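Long-range contacts in natural cytotoxicity triggering receptor 2 (Homo sapiens, PDB 1HKF), which acts as a cytotoxicity-activating receptor of natural killer cells that may help activated cells lyse tumour cells, represented here by its extracellular V-set immunoglobulin domain: residues Y41-W46 and I75-P79; S71-I75 and V86-R92. One frame throughout, in Å; residues are numbered along the deposited sequence.

How the interactions relate
Both interactions lie in the V-set immunoglobulin domain. Following the chain, the first segment reached is 41-46, on strand 43-49, and interaction 1 closes the longer loop when the chain returns at 75-79, after 28 intervening residues. Interaction 2 uses the start of the same strand 73-78, its first segment 71-75 leading into it and ending at Ile-75, which interaction 1 shares; after ten intervening residues 86-92 comes back alongside as the second arm of a beta hairpin. The two closures therefore overlap, each using strand 73-78. Interaction 1 joins the two sheets of the sandwich, whereas interaction 2 zips neighbouring strands within one of them. The contacts also touch directly, where Trp-46 packs on Val-86 and Met-88.

Interaction 1 (Y41-W46 and I75-P79); sequences YEKKGW and IWDDP
Asp-77 OD2 is gripped by two donors from the 41-46 segment. Tyr-41 OH gives Asp-77 OD2 a hydrogen bond of 2.6 Å on the anti lone pair, the one away from OD1. Lys-44 NZ adds a salt bridge of 2.9 Å to Asp-77 OD2, arriving 35° above the carboxylate plane. A carboxylate suits this place because OD2 can take both while OD1 is hydrogen-bonded to Tyr-34 OH. Lysine is long enough to curl back: bends at chi2 (-61°) and chi4 (-52°) carry NZ back toward the residues before it, where Lys-44 NZ also donates to Glu-42 O at 2.7 Å, in the carbonyl plane. Lys-44 is buried, and these two oxygens, with the ring of Tyr-34 in a cation-pi contact, probably offset the cost of burying its ammonium. The phenol of Tyr-41 combines a polar end with an apolar rim: Pro-79 CG meets the ring edge in plane, 3.9 Å from Tyr-41 CE2. At the other end of the contact Ile-75 CD1 lies against the backbone of Lys-44 and Gly-45, 3.8 Å from Lys-44 O. Strands 43-46 and 75-78 run roughly antiparallel in opposite sheets of the immunoglobulin sandwich, their axes 8.7 Å apart, so side chains rather than backbone bonds join them. Around the buried polar cluster, Phe-84 of strand 83-88 touches Lys-44 and Asp-77, while Ser-61 OG of strand 54-61 is hydrogen-bonded to Tyr-41 OH.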
loop_
_atom_site.group_PDB
_atom_site.type_symbol
_atom_site.label_atom_id
_atom_site.label_comp_id
_atom_site.label_asym_id
_atom_site.label_seq_id
_atom_site.Cartn_x
_atom_site.Cartn_y
_atom_site.Cartn_z
ATOM N N TYR A 41 5.432 -25.045 -8.144
ATOM C CA TYR A 41 4.764 -23.904 -7.523
ATOM C C TYR A 41 4.699 -23.929 -6.017
ATOM O O TYR A 41 4.147 -24.840 -5.419
ATOM C CB TYR A 41 3.329 -23.684 -8.035
ATOM C CG TYR A 41 2.691 -22.387 -7.468
ATOM C CD1 TYR A 41 1.736 -22.430 -6.450
ATOM C CD2 TYR A 41 3.083 -21.135 -7.938
ATOM C CE1 TYR A 41 1.190 -21.259 -5.917
ATOM C CE2 TYR A 41 2.550 -19.952 -7.414
ATOM C CZ TYR A 41 1.603 -20.035 -6.407
ATOM O OH TYR A 41 1.075 -18.901 -5.916
ATOM N N GLU A 42 5.223 -22.872 -5.416
ATOM C CA GLU A 42 5.217 -22.718 -3.969
ATOM C C GLU A 42 4.034 -21.869 -3.485
ATOM O O GLU A 42 3.877 -20.693 -3.891
ATOM C CB GLU A 42 6.522 -22.065 -3.528
ATOM C CG GLU A 42 7.825 -22.901 -3.801
ATOM C CD GLU A 42 9.079 -22.206 -3.223
ATOM O OE1 GLU A 42 9.580 -21.194 -3.817
ATOM O OE2 GLU A 42 9.547 -22.649 -2.153
ATOM N N LYS A 43 3.193 -22.433 -2.631
ATOM C CA LYS A 43 2.108 -21.629 -2.103
ATOM C C LYS A 43 2.670 -20.414 -1.320
ATOM O O LYS A 43 3.732 -20.500 -0.687
ATOM C CB LYS A 43 1.228 -22.477 -1.216
ATOM C CG LYS A 43 0.586 -23.530 -2.060
ATOM C CD LYS A 43 -0.360 -24.374 -1.270
ATOM C CE LYS A 43 -1.057 -25.327 -2.247
ATOM N NZ LYS A 43 -2.200 -25.961 -1.502
ATOM N N LYS A 44 1.963 -19.288 -1.376
ATOM C CA LYS A 44 2.421 -18.061 -0.692
ATOM C C LYS A 44 1.404 -17.795 0.388
ATOM O O LYS A 44 0.195 -18.005 0.167
ATOM C CB LYS A 44 2.465 -16.926 -1.713
ATOM C CG LYS A 44 3.247 -17.268 -3.033
ATOM C CD LYS A 44 4.711 -17.600 -2.721
ATOM C CE LYS A 44 5.583 -17.641 -3.968
ATOM N NZ LYS A 44 4.957 -18.545 -5.020
ATOM N N GLY A 45 1.843 -17.360 1.569
ATOM C CA GLY A 45 0.871 -17.123 2.638
ATOM C C GLY A 45 1.239 -15.882 3.422
ATOM O O GLY A 45 2.390 -15.430 3.389
ATOM N N TRP A 46 0.250 -15.333 4.111
ATOM C CA TRP A 46 0.414 -14.148 4.964
ATOM C C TRP A 46 -0.255 -14.556 6.274
ATOM O O TRP A 46 -1.394 -15.025 6.274
ATOM C CB TRP A 46 -0.324 -12.940 4.375
ATOM C CG TRP A 46 -0.262 -11.622 5.205
ATOM C CD1 TRP A 46 -1.342 -10.952 5.763
ATOM C CD2 TRP A 46 0.886 -10.769 5.421
ATOM N NE1 TRP A 46 -0.936 -9.744 6.290
ATOM C CE2 TRP A 46 0.419 -9.600 6.100
ATOM C CE3 TRP A 46 2.265 -10.873 5.102
ATOM C CZ2 TRP A 46 1.274 -8.543 6.466
ATOM C CZ3 TRP A 46 3.117 -9.836 5.460
ATOM C CH2 TRP A 46 2.608 -8.662 6.145
ATOM N N ILE A 75 -3.921 -11.745 -2.072
ATOM C CA ILE A 75 -2.553 -11.893 -2.524
ATOM C C ILE A 75 -2.578 -11.970 -4.036
ATOM O O ILE A 75 -3.463 -12.547 -4.610
ATOM C CB ILE A 75 -1.850 -13.215 -1.985
ATOM C CG1 ILE A 75 -1.421 -13.043 -0.533
ATOM C CG2 ILE A 75 -0.583 -13.559 -2.823
ATOM C CD1 ILE A 75 -0.954 -14.344 0.142
ATOM N N TRP A 76 -1.629 -11.339 -4.688
ATOM C CA TRP A 76 -1.559 -11.538 -6.089
ATOM C C TRP A 76 -0.132 -12.063 -6.211
ATOM O O TRP A 76 0.814 -11.368 -5.811
ATOM C CB TRP A 76 -1.688 -10.251 -6.905
ATOM C CG TRP A 76 -1.406 -10.530 -8.353
ATOM C CD1 TRP A 76 -0.263 -10.248 -9.029
ATOM C CD2 TRP A 76 -2.273 -11.197 -9.289
ATOM N NE1 TRP A 76 -0.356 -10.691 -10.340
ATOM C CE2 TRP A 76 -1.585 -11.271 -10.520
ATOM C CE3 TRP A 76 -3.571 -11.728 -9.204
ATOM C CZ2 TRP A 76 -2.150 -11.846 -11.662
ATOM C CZ3 TRP A 76 -4.141 -12.301 -10.348
ATOM C CH2 TRP A 76 -3.428 -12.348 -11.555
ATOM N N ASP A 77 0.024 -13.275 -6.745
ATOM C CA ASP A 77 1.371 -13.832 -6.917
ATOM C C ASP A 77 1.666 -14.189 -8.343
ATOM O O ASP A 77 0.896 -14.893 -9.001
ATOM C CB ASP A 77 1.540 -15.063 -6.050
ATOM C CG ASP A 77 2.856 -15.760 -6.292
ATOM O OD1 ASP A 77 3.855 -15.037 -6.435
ATOM O OD2 ASP A 77 2.869 -17.027 -6.328
ATOM N N ASP A 78 2.781 -13.707 -8.849
ATOM C CA ASP A 78 3.137 -14.060 -10.196
ATOM C C ASP A 78 4.611 -14.437 -10.255
ATOM O O ASP A 78 5.464 -13.560 -10.241
ATOM C CB ASP A 78 2.879 -12.924 -11.195
ATOM C CG ASP A 78 3.243 -13.339 -12.646
ATOM O OD1 ASP A 78 3.650 -14.525 -12.864
ATOM O OD2 ASP A 78 3.132 -12.503 -13.566
ATOM N N PRO A 79 4.922 -15.761 -10.380
ATOM C CA PRO A 79 6.294 -16.286 -10.451
ATOM C C PRO A 79 7.128 -15.669 -11.543
ATOM O O PRO A 79 8.332 -15.518 -11.387
ATOM C CB PRO A 79 6.083 -17.777 -10.656
ATOM C CG PRO A 79 4.892 -18.035 -9.875
ATOM C CD PRO A 79 3.968 -16.874 -10.274
#

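Interaction 2 (S71-I75 and V86-R92)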
loop_
_atom_site.group_PDB
_atom_site.type_symbol
_atom_site.label_atom_id
_atom_site.label_comp_id
_atom_site.label_asym_id
_atom_site.label_seq_id
_atom_site.Cartn_x
_atom_site.Cartn_y
_atom_site.Cartn_z
ATOM N N SER A 71 -11.944 -11.979 2.359
ATOM C CA SER A 71 -12.251 -10.746 3.062
ATOM C C SER A 71 -11.285 -9.632 2.739
ATOM O O SER A 71 -10.908 -9.414 1.581
ATOM C CB SER A 71 -12.254 -10.999 4.574
ATOM O OG SER A 71 -12.310 -9.771 5.288
ATOM N N ARG A 72 -10.933 -8.929 3.781
ATOM C CA ARG A 72 -10.056 -7.755 3.634
ATOM C C ARG A 72 -8.649 -8.061 3.098
ATOM O O ARG A 72 -7.902 -7.141 2.726
ATOM C CB ARG A 72 -9.989 -7.022 4.972
ATOM C CG ARG A 72 -11.299 -6.918 5.734
ATOM C CD ARG A 72 -11.087 -6.530 7.197
ATOM N NE ARG A 72 -9.926 -5.664 7.382
ATOM C CZ ARG A 72 -9.041 -5.776 8.349
ATOM N NH1 ARG A 72 -9.160 -6.733 9.257
ATOM N NH2 ARG A 72 -8.018 -4.915 8.413
ATOM N N PHE A 73 -8.268 -9.335 3.073
ATOM C CA PHE A 73 -6.916 -9.732 2.650
ATOM C C PHE A 73 -6.819 -10.434 1.320
ATOM O O PHE A 73 -7.613 -11.328 1.038
ATOM C CB PHE A 73 -6.280 -10.661 3.676
ATOM C CG PHE A 73 -6.663 -10.395 5.095
ATOM C CD1 PHE A 73 -6.000 -9.414 5.802
ATOM C CD2 PHE A 73 -7.680 -11.102 5.726
ATOM C CE1 PHE A 73 -6.347 -9.136 7.128
ATOM C CE2 PHE A 73 -8.032 -10.832 7.042
ATOM C CZ PHE A 73 -7.376 -9.856 7.746
ATOM N N THR A 74 -5.851 -10.060 0.494
ATOM C CA THR A 74 -5.706 -10.765 -0.771
ATOM C C THR A 74 -4.249 -10.870 -1.122
ATOM O O THR A 74 -3.454 -10.176 -0.536
ATOM C CB THR A 74 -6.390 -10.031 -1.912
ATOM O OG1 THR A 74 -5.748 -8.761 -2.096
ATOM C CG2 THR A 74 -7.869 -9.820 -1.560
ATOM N N ILE A 75 -3.921 -11.745 -2.072
ATOM C CA ILE A 75 -2.553 -11.893 -2.524
ATOM C C ILE A 75 -2.578 -11.970 -4.036
ATOM O O ILE A 75 -3.463 -12.547 -4.610
ATOM C CB ILE A 75 -1.850 -13.215 -1.985
ATOM C CG1 ILE A 75 -1.421 -13.043 -0.533
ATOM C CG2 ILE A 75 -0.583 -13.559 -2.823
ATOM C CD1 ILE A 75 -0.954 -14.344 0.142
ATOM N N VAL A 86 0.840 -8.833 -0.943
ATOM C CA VAL A 86 -0.290 -8.984 -0.045
ATOM C C VAL A 86 -0.979 -7.581 0.086
ATOM O O VAL A 86 -0.301 -6.554 0.199
ATOM C CB VAL A 86 0.184 -9.382 1.367
ATOM C CG1 VAL A 86 -1.029 -9.505 2.344
ATOM C CG2 VAL A 86 0.953 -10.715 1.281
ATOM N N THR A 87 -2.311 -7.548 0.075
ATOM C CA THR A 87 -3.064 -6.298 0.261
ATOM C C THR A 87 -4.000 -6.517 1.445
ATOM O O THR A 87 -4.641 -7.543 1.534
ATOM C CB THR A 87 -3.869 -5.911 -0.993
ATOM O OG1 THR A 87 -2.974 -5.684 -2.091
ATOM C CG2 THR A 87 -4.615 -4.578 -0.778
ATOM N N MET A 88 -3.977 -5.597 2.409
ATOM C CA MET A 88 -4.865 -5.627 3.585
ATOM C C MET A 88 -5.675 -4.297 3.498
ATOM O O MET A 88 -5.106 -3.191 3.505
ATOM C CB MET A 88 -4.068 -5.579 4.881
ATOM C CG MET A 88 -3.462 -6.881 5.335
ATOM S SD MET A 88 -2.610 -6.597 6.914
ATOM C CE MET A 88 -3.834 -7.099 8.025
ATOM N N THR A 89 -6.970 -4.389 3.354
ATOM C CA THR A 89 -7.738 -3.155 3.194
ATOM C C THR A 89 -8.445 -2.814 4.475
ATOM O O THR A 89 -8.566 -3.668 5.427
ATOM C CB THR A 89 -8.815 -3.235 2.060
ATOM O OG1 THR A 89 -9.762 -4.219 2.395
ATOM C CG2 THR A 89 -8.224 -3.619 0.743
ATOM N N ASP A 90 -8.820 -1.535 4.553
ATOM C CA ASP A 90 -9.555 -1.070 5.708
ATOM C C ASP A 90 -8.855 -1.347 7.034
ATOM O O ASP A 90 -9.448 -1.935 7.951
ATOM C CB ASP A 90 -10.928 -1.751 5.738
ATOM C CG ASP A 90 -11.869 -1.069 6.717
ATOM O OD1 ASP A 90 -11.837 0.210 6.752
ATOM O OD2 ASP A 90 -12.603 -1.795 7.457
ATOM N N LEU A 91 -7.597 -0.943 7.154
ATOM C CA LEU A 91 -6.869 -1.211 8.400
ATOM C C LEU A 91 -7.596 -0.642 9.625
ATOM O O LEU A 91 -8.180 0.442 9.556
ATOM C CB LEU A 91 -5.444 -0.628 8.348
ATOM C CG LEU A 91 -4.571 -1.257 7.240
ATOM C CD1 LEU A 91 -3.269 -0.465 6.967
ATOM C CD2 LEU A 91 -4.313 -2.718 7.641
ATOM N N ARG A 92 -7.548 -1.421 10.709
ATOM C CA ARG A 92 -8.064 -1.085 12.022
ATOM C C ARG A 92 -6.898 -1.214 13.011
ATOM O O ARG A 92 -5.931 -1.992 12.795
ATOM C CB ARG A 92 -9.169 -2.046 12.474
ATOM C CG ARG A 92 -10.450 -1.783 11.781
ATOM C CD ARG A 92 -10.469 -2.554 10.483
ATOM N NE ARG A 92 -10.810 -3.936 10.761
ATOM C CZ ARG A 92 -11.855 -4.539 10.224
ATOM N NH1 ARG A 92 -12.632 -3.869 9.375
ATOM N NH2 ARG A 92 -12.127 -5.791 10.565
#
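The guanidinium of Arg-72 has that of Arg-92 stacked on one face, centres 3.6 Å apart and planes at 20°, and Phe-73 CE1 toward the rim of the other. In plane at its edge sits Thr-89 O, held side-on by NE (3.1 Å) and NH2 (3.3 Å) of Arg-72. The Arg-72 chain turns at chi3 (32°, away from a staggered value), bringing the planar group to this carbonyl, and Arg-72 O in turn accepts Thr-89 N at 3.0 Å. Next along, Phe-73 and Met-88 form a non-hydrogen-bonded pair; the flexible thioether chain lays CG and CE along the ring edge, Met-88 CE 3.4 Å from Phe-73 CE1. On the other face of the sheet Thr-74 and Thr-87 lie side by side, a hydrogen-bonded pair of beta-branched residues whose backbones exchange two bonds. Ile-75 CG1 meets Val-86 CG2 at 3.8 Å on the face that carries Phe-73 and Met-88, beside Trp-46. Nearby carboxylates probably offset the two positive charges: Asp-90 OD2 makes a salt bridge to Arg-92 NH1 (2.8 Å), and Asp-95 OD2 one to Arg-72 NH2. Beyond Met-88 the regular ladder thus gives way to a polar and charged network that probably helps hold residues 89-92 against Arg-72.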